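Local coordinates for protein coronin (PDB 4OZU) that probably binds actin filaments as part of a longer protein, of which this chain is the WD40 beta-propeller domain, at residues 39-43 / 44-48; 318-321 / 322-326. All blocks are in the same frame, centred on the assembly; numbering follows the deposited sequence.

Contact 1. Residues 39-43 / 44-48; sequences LAANT and EYIAA. With ACT (acetate ion), chain C.
Asn42 OD1 reaches across the turn to take two backbone N-H groups, those of Glu44 and Tyr45. The bond from Tyr45 N to OD1 is 2.7 Å long and runs nearly along the C=O axis (C=O...N angle 172°), whereas Glu44 N, 2.9 Å from OD1, sits well above the amide plane. A chi1 of 64° sets CG of Asn42 between its own backbone N and carbonyl carbon, folding the amide over the turn; this is an Asx turn. Side by side with that amide lies the Tyr45 side chain, the two planes 34° apart, and CG of Glu44 rests over the centre of one ring face, 3.4 Å above it. Behind the turn the strands run antiparallel: Ala40 and Ala47 form a hydrogen-bonded pair, with Ala47 N 2.7 Å from Ala40 O, and Ala41 faces Ile46 in a non-hydrogen-bonded pair. Asn42 N donates a hydrogen bond to Tyr45 O (3.0 Å), and the two-residue loop Thr43-Glu44 is closed on its other side by OD1 in place of the backbone oxygen. Thr43 N gives a hydrogen bond to OXT of a bound acetate (3.1 Å), probably from the crystallisation liquor. Further out, Asn42 ND2 bonds to Arg92 O, Glu44 OE2 forms a salt bridge with Arg62, and Phe87 packs on Asn42 and Tyr45. With both ends of its amide engaged, Asn42 has its rotation fixed, and one oxygen satisfies two backbone donors.

Contact 2. Residues 318-321 / 322-326; sequences CFIP and KLAVD
With chi1 at 67°, CG1 of Ile320 stands between the backbone N and the carbonyl carbon, and an extended chi2 of 176° carries CD1 forward over the turn that follows. There CD1 meets CB of Ala324 at 3.9 Å and, on the next residue, CG1 of Val325 at 4.2 Å. In Val325, CG1 lies anti to the carbonyl carbon (chi1 -56°), which places this branch beside CD1 of Ile320. Ala324 CB also approaches the ring of Pro321, 4.2 Å from CD. Here the chain winds into a single 3-10 turn over 322-324. Ala324 N donates to Pro321 O at 3.0 Å, arriving well above the carbonyl plane, and Val325 N repeats the i to i+3 spacing with a 3.2 Å bond to Lys322 O. The Lys322 side chain bends at chi2 and chi3, and its NZ forms a salt bridge with Asp276 and a hydrogen bond to Ile332 O. At the far end Asp326 pairs with Arg329. The turn follows strand 317-319, an outermost strand of its sheet, and lies in the loop leading to strand 331-339, against which Ile320 and Val325 pack through Arg334 and Glu331.

From the N terminus, the chain first closes contact 1, the hairpin turn between strands 40-41 and 45-49, and only much later contact 2, the 3-10 turn that follows strand 317-319; the two stand in series and neither nest nor cross. In space they adjoin, with centres about 10 Å apart. Cys318 lies against 39-40, its CB 3.4 Å from Leu39 O, and Pro321 CD comes within 3.5 Å of Asn42 O. A backbone hydrogen bond between Leu39, just before strand 40-41, and Phe317 helps join the edges of two neighbouring propeller sheets, one containing 45-49 and 58-62, the other 331-339 and 343-350.

Contact 1. Residues 39-43 / 44-48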
ATOM      1  N   LEU A  39       4.890   5.476  -4.913  1.00 33.13           N
ATOM      2  CA  LEU A  39       4.871   6.579  -3.964  1.00 29.85           C
ATOM      3  C   LEU A  39       4.439   6.084  -2.599  1.00 24.18           C
ATOM      4  O   LEU A  39       4.022   4.935  -2.436  1.00 25.75           O
ATOM      5  CB  LEU A  39       3.924   7.694  -4.432  1.00 26.16           C
ATOM      6  CG  LEU A  39       4.030   8.144  -5.886  1.00 23.24           C
ATOM      7  CD1 LEU A  39       2.935   9.156  -6.202  1.00 24.81           C
ATOM      8  CD2 LEU A  39       5.400   8.734  -6.168  1.00 27.96           C
ATOM      9  N   ALA A  40       4.544   6.967  -1.616  1.00 25.98           N
ATOM     10  CA  ALA A  40       4.044   6.701  -0.278  1.00 24.17           C
ATOM     11  C   ALA A  40       3.581   8.006   0.353  1.00 29.94           C
ATOM     12  O   ALA A  40       4.068   9.082   0.011  1.00 25.25           O
ATOM     13  CB  ALA A  40       5.108   6.047   0.576  1.00 23.11           C
ATOM     14  N   ALA A  41       2.617   7.907   1.258  1.00 21.82           N
ATOM     15  CA  ALA A  41       2.147   9.076   1.984  1.00 23.38           C
ATOM     16  C   ALA A  41       1.631   8.663   3.348  1.00 27.87           C
ATOM     17  O   ALA A  41       1.115   7.557   3.514  1.00 26.19           O
ATOM     18  CB  ALA A  41       1.052   9.800   1.192  1.00 23.91           C
ATOM     19  N   ASN A  42       1.799   9.537   4.334  1.00 22.51           N
ATOM     20  CA  ASN A  42       1.108   9.372   5.602  1.00 23.65           C
ATOM     21  C   ASN A  42       0.246  10.615   5.819  1.00 23.40           C
ATOM     22  O   ASN A  42      -0.140  11.262   4.847  1.00 24.68           O
ATOM     23  CB  ASN A  42       2.090   9.097   6.755  1.00 21.16           C
ATOM     24  CG  ASN A  42       3.049  10.249   7.045  1.00 22.58           C
ATOM     25  OD1 ASN A  42       2.966  11.337   6.466  1.00 21.19           O
ATOM     26  ND2 ASN A  42       3.965  10.003   7.974  1.00 23.43           N
ATOM     27  N   THR A  43      -0.089  10.952   7.057  1.00 26.95           N
ATOM     28  CA  THR A  43      -1.016  12.057   7.272  1.00 32.06           C
ATOM     29  C   THR A  43      -0.359  13.416   7.051  1.00 31.06           C
ATOM     30  O   THR A  43      -1.054  14.424   6.980  1.00 27.05           O
ATOM     31  CB  THR A  43      -1.620  12.031   8.685  1.00 29.91           C
ATOM     32  OG1 THR A  43      -0.578  12.090   9.666  1.00 28.61           O
ATOM     33  CG2 THR A  43      -2.446  10.769   8.885  1.00 31.26           C
ATOM     34  N   GLU A  44       0.969  13.435   6.925  1.00 24.45           N
ATOM     35  CA  GLU A  44       1.727  14.688   6.867  1.00 28.81           C
ATOM     36  C   GLU A  44       2.584  14.813   5.610  1.00 26.87           C
ATOM     37  O   GLU A  44       2.706  15.907   5.050  1.00 25.45           O
ATOM     38  CB  GLU A  44       2.625  14.804   8.103  1.00 27.17           C
ATOM     39  CG  GLU A  44       3.467  16.074   8.194  1.00 42.36           C
ATOM     40  CD  GLU A  44       2.687  17.253   8.734  1.00 67.72           C
ATOM     41  OE1 GLU A  44       1.454  17.128   8.904  1.00 58.44           O
ATOM     42  OE2 GLU A  44       3.309  18.304   8.998  1.00 66.10           O
ATOM     43  N   TYR A  45       3.173  13.703   5.176  1.00 26.62           N
ATOM     44  CA  TYR A  45       4.199  13.730   4.132  1.00 25.18           C
ATOM     45  C   TYR A  45       3.867  12.867   2.924  1.00 27.20           C
ATOM     46  O   TYR A  45       3.094  11.914   3.006  1.00 25.93           O
ATOM     47  CB  TYR A  45       5.551  13.263   4.687  1.00 27.80           C
ATOM     48  CG  TYR A  45       6.010  14.004   5.914  1.00 25.74           C
ATOM     49  CD1 TYR A  45       6.273  15.361   5.863  1.00 28.11           C
ATOM     50  CD2 TYR A  45       6.202  13.342   7.121  1.00 26.37           C
ATOM     51  CE1 TYR A  45       6.686  16.051   6.978  1.00 34.29           C
ATOM     52  CE2 TYR A  45       6.623  14.023   8.246  1.00 31.98           C
ATOM     53  CZ  TYR A  45       6.860  15.382   8.165  1.00 36.07           C
ATOM     54  OH  TYR A  45       7.279  16.089   9.266  1.00 36.46           O
ATOM     55  N   ILE A  46       4.490  13.218   1.806  1.00 23.59           N
ATOM     56  CA  ILE A  46       4.494  12.406   0.602  1.00 23.16           C
ATOM     57  C   ILE A  46       5.941  12.011   0.319  1.00 26.14           C
ATOM     58  O   ILE A  46       6.825  12.860   0.381  1.00 29.51           O
ATOM     59  CB  ILE A  46       3.929  13.176  -0.618  1.00 21.11           C
ATOM     60  CG1 ILE A  46       2.491  13.639  -0.360  1.00 22.71           C
ATOM     61  CG2 ILE A  46       3.999  12.325  -1.877  1.00 25.53           C
ATOM     62  CD1 ILE A  46       2.015  14.702  -1.339  1.00 29.47           C
ATOM     63  N   ALA A  47       6.178  10.740   0.011  1.00 24.63           N
ATOM     64  CA  ALA A  47       7.497  10.295  -0.428  1.00 24.37           C
ATOM     65  C   ALA A  47       7.437   9.968  -1.911  1.00 24.99           C
ATOM     66  O   ALA A  47       6.550   9.238  -2.352  1.00 25.19           O
ATOM     67  CB  ALA A  47       7.956   9.084   0.371  1.00 28.86           C
ATOM     68  N   ALA A  48       8.378  10.506  -2.680  1.00 25.87           N
ATOM     69  CA  ALA A  48       8.454  10.221  -4.109  1.00 31.27           C
ATOM     70  C   ALA A  48       9.912  10.087  -4.555  1.00 33.97           C
ATOM     71  O   ALA A  48      10.690  11.030  -4.406  1.00 32.44           O
ATOM     72  CB  ALA A  48       7.752  11.314  -4.905  1.00 32.84           C
TER
HETATM   73  C   ACT C 402       0.817   9.211  10.750  1.00 33.39           C
HETATM   74  O   ACT C 402       0.686  10.234  11.454  1.00 39.63           O
HETATM   75  OXT ACT C 402       0.398   9.294   9.578  1.00 35.31           O
HETATM   76  CH3 ACT C 402       1.434   7.956  11.288  1.00 29.78           C

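Contact 2. Residues 318-321 / 322-326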
ATOM      1  N   CYS A 318       0.083   6.398  -5.056  1.00 20.58           N
ATOM      2  CA  CYS A 318      -0.209   5.849  -3.744  1.00 21.98           C
ATOM      3  C   CYS A 318      -1.538   6.437  -3.319  1.00 19.32           C
ATOM      4  O   CYS A 318      -2.063   7.335  -3.978  1.00 19.73           O
ATOM      5  CB  CYS A 318       0.881   6.177  -2.721  1.00 26.00           C
ATOM      6  SG  CYS A 318       0.930   7.925  -2.217  1.00 26.99           S
ATOM      7  N   PHE A 319      -2.080   5.912  -2.232  1.00 19.84           N
ATOM      8  CA  PHE A 319      -3.274   6.472  -1.617  1.00 20.27           C
ATOM      9  C   PHE A 319      -2.895   7.003  -0.246  1.00 26.60           C
ATOM     10  O   PHE A 319      -1.952   6.505   0.369  1.00 26.28           O
ATOM     11  CB  PHE A 319      -4.375   5.417  -1.495  1.00 19.67           C
ATOM     12  CG  PHE A 319      -5.113   5.157  -2.777  1.00 20.64           C
ATOM     13  CD1 PHE A 319      -4.487   4.532  -3.839  1.00 23.11           C
ATOM     14  CD2 PHE A 319      -6.439   5.525  -2.910  1.00 22.44           C
ATOM     15  CE1 PHE A 319      -5.168   4.286  -5.012  1.00 22.29           C
ATOM     16  CE2 PHE A 319      -7.124   5.283  -4.079  1.00 23.09           C
ATOM     17  CZ  PHE A 319      -6.486   4.662  -5.130  1.00 19.26           C
ATOM     18  N   ILE A 320      -3.623   8.002   0.237  1.00 22.63           N
ATOM     19  CA  ILE A 320      -3.334   8.581   1.542  1.00 22.84           C
ATOM     20  C   ILE A 320      -4.043   7.782   2.621  1.00 22.12           C
ATOM     21  O   ILE A 320      -4.977   7.030   2.330  1.00 22.09           O
ATOM     22  CB  ILE A 320      -3.762  10.071   1.631  1.00 21.26           C
ATOM     23  CG1 ILE A 320      -5.289  10.212   1.574  1.00 20.53           C
ATOM     24  CG2 ILE A 320      -3.083  10.875   0.528  1.00 25.76           C
ATOM     25  CD1 ILE A 320      -5.781  11.652   1.762  1.00 24.34           C
ATOM     26  N   PRO A 321      -3.610   7.939   3.877  1.00 21.82           N
ATOM     27  CA  PRO A 321      -4.301   7.212   4.944  1.00 18.07           C
ATOM     28  C   PRO A 321      -5.691   7.771   5.196  1.00 24.15           C
ATOM     29  O   PRO A 321      -5.946   8.936   4.898  1.00 22.52           O
ATOM     30  CB  PRO A 321      -3.404   7.428   6.169  1.00 23.41           C
ATOM     31  CG  PRO A 321      -2.103   7.908   5.629  1.00 30.03           C
ATOM     32  CD  PRO A 321      -2.425   8.650   4.379  1.00 23.30           C
ATOM     33  N   LYS A 322      -6.564   6.949   5.757  1.00 19.56           N
ATOM     34  CA  LYS A 322      -7.927   7.372   6.077  1.00 23.24           C
ATOM     35  C   LYS A 322      -7.936   8.595   6.983  1.00 21.14           C
ATOM     36  O   LYS A 322      -8.764   9.479   6.818  1.00 23.50           O
ATOM     37  CB  LYS A 322      -8.694   6.229   6.741  1.00 18.91           C
ATOM     38  CG  LYS A 322     -10.113   6.574   7.154  1.00 18.27           C
ATOM     39  CD  LYS A 322     -11.012   6.890   5.963  1.00 18.45           C
ATOM     40  CE  LYS A 322     -11.212   5.670   5.085  1.00 18.55           C
ATOM     41  NZ  LYS A 322     -12.336   5.834   4.129  1.00 21.14           N
ATOM     42  N   LEU A 323      -7.018   8.648   7.940  1.00 17.63           N
ATOM     43  CA  LEU A 323      -6.989   9.751   8.900  1.00 18.71           C
ATOM     44  C   LEU A 323      -6.765  11.096   8.229  1.00 22.12           C
ATOM     45  O   LEU A 323      -7.057  12.139   8.815  1.00 25.53           O
ATOM     46  CB  LEU A 323      -5.903   9.530   9.950  1.00 23.86           C
ATOM     47  CG  LEU A 323      -6.178   8.468  11.015  1.00 35.50           C
ATOM     48  CD1 LEU A 323      -4.935   8.265  11.862  1.00 34.59           C
ATOM     49  CD2 LEU A 323      -7.361   8.839  11.886  1.00 59.62           C
ATOM     50  N   ALA A 324      -6.249  11.072   7.004  1.00 21.71           N
ATOM     51  CA  ALA A 324      -5.902  12.298   6.297  1.00 22.46           C
ATOM     52  C   ALA A 324      -7.015  12.838   5.385  1.00 25.37           C
ATOM     53  O   ALA A 324      -6.892  13.945   4.864  1.00 25.09           O
ATOM     54  CB  ALA A 324      -4.639  12.071   5.476  1.00 23.99           C
ATOM     55  N   VAL A 325      -8.092  12.085   5.178  1.00 22.25           N
ATOM     56  CA  VAL A 325      -9.101  12.522   4.209  1.00 25.62           C
ATOM     57  C   VAL A 325      -9.896  13.724   4.725  1.00 21.74           C
ATOM     58  O   VAL A 325      -9.976  13.973   5.928  1.00 26.92           O
ATOM     59  CB  VAL A 325     -10.100  11.394   3.823  1.00 23.09           C
ATOM     60  CG1 VAL A 325      -9.351  10.172   3.284  1.00 24.77           C
ATOM     61  CG2 VAL A 325     -11.016  11.025   4.987  1.00 22.04           C
ATOM     62  N   ASP A 326     -10.475  14.457   3.781  1.00 20.30           N
ATOM     63  CA  ASP A 326     -11.241  15.661   4.065  1.00 22.88           C
ATOM     64  C   ASP A 326     -12.705  15.285   4.297  1.00 26.37           C
ATOM     65  O   ASP A 326     -13.473  15.103   3.353  1.00 25.27           O
ATOM     66  CB  ASP A 326     -11.099  16.654   2.908  1.00 30.41           C
ATOM     67  CG  ASP A 326     -11.656  18.025   3.237  1.00 44.94           C
ATOM     68  OD1 ASP A 326     -12.510  18.130   4.143  1.00 36.18           O
ATOM     69  OD2 ASP A 326     -11.239  18.999   2.577  1.00 41.70           O
TER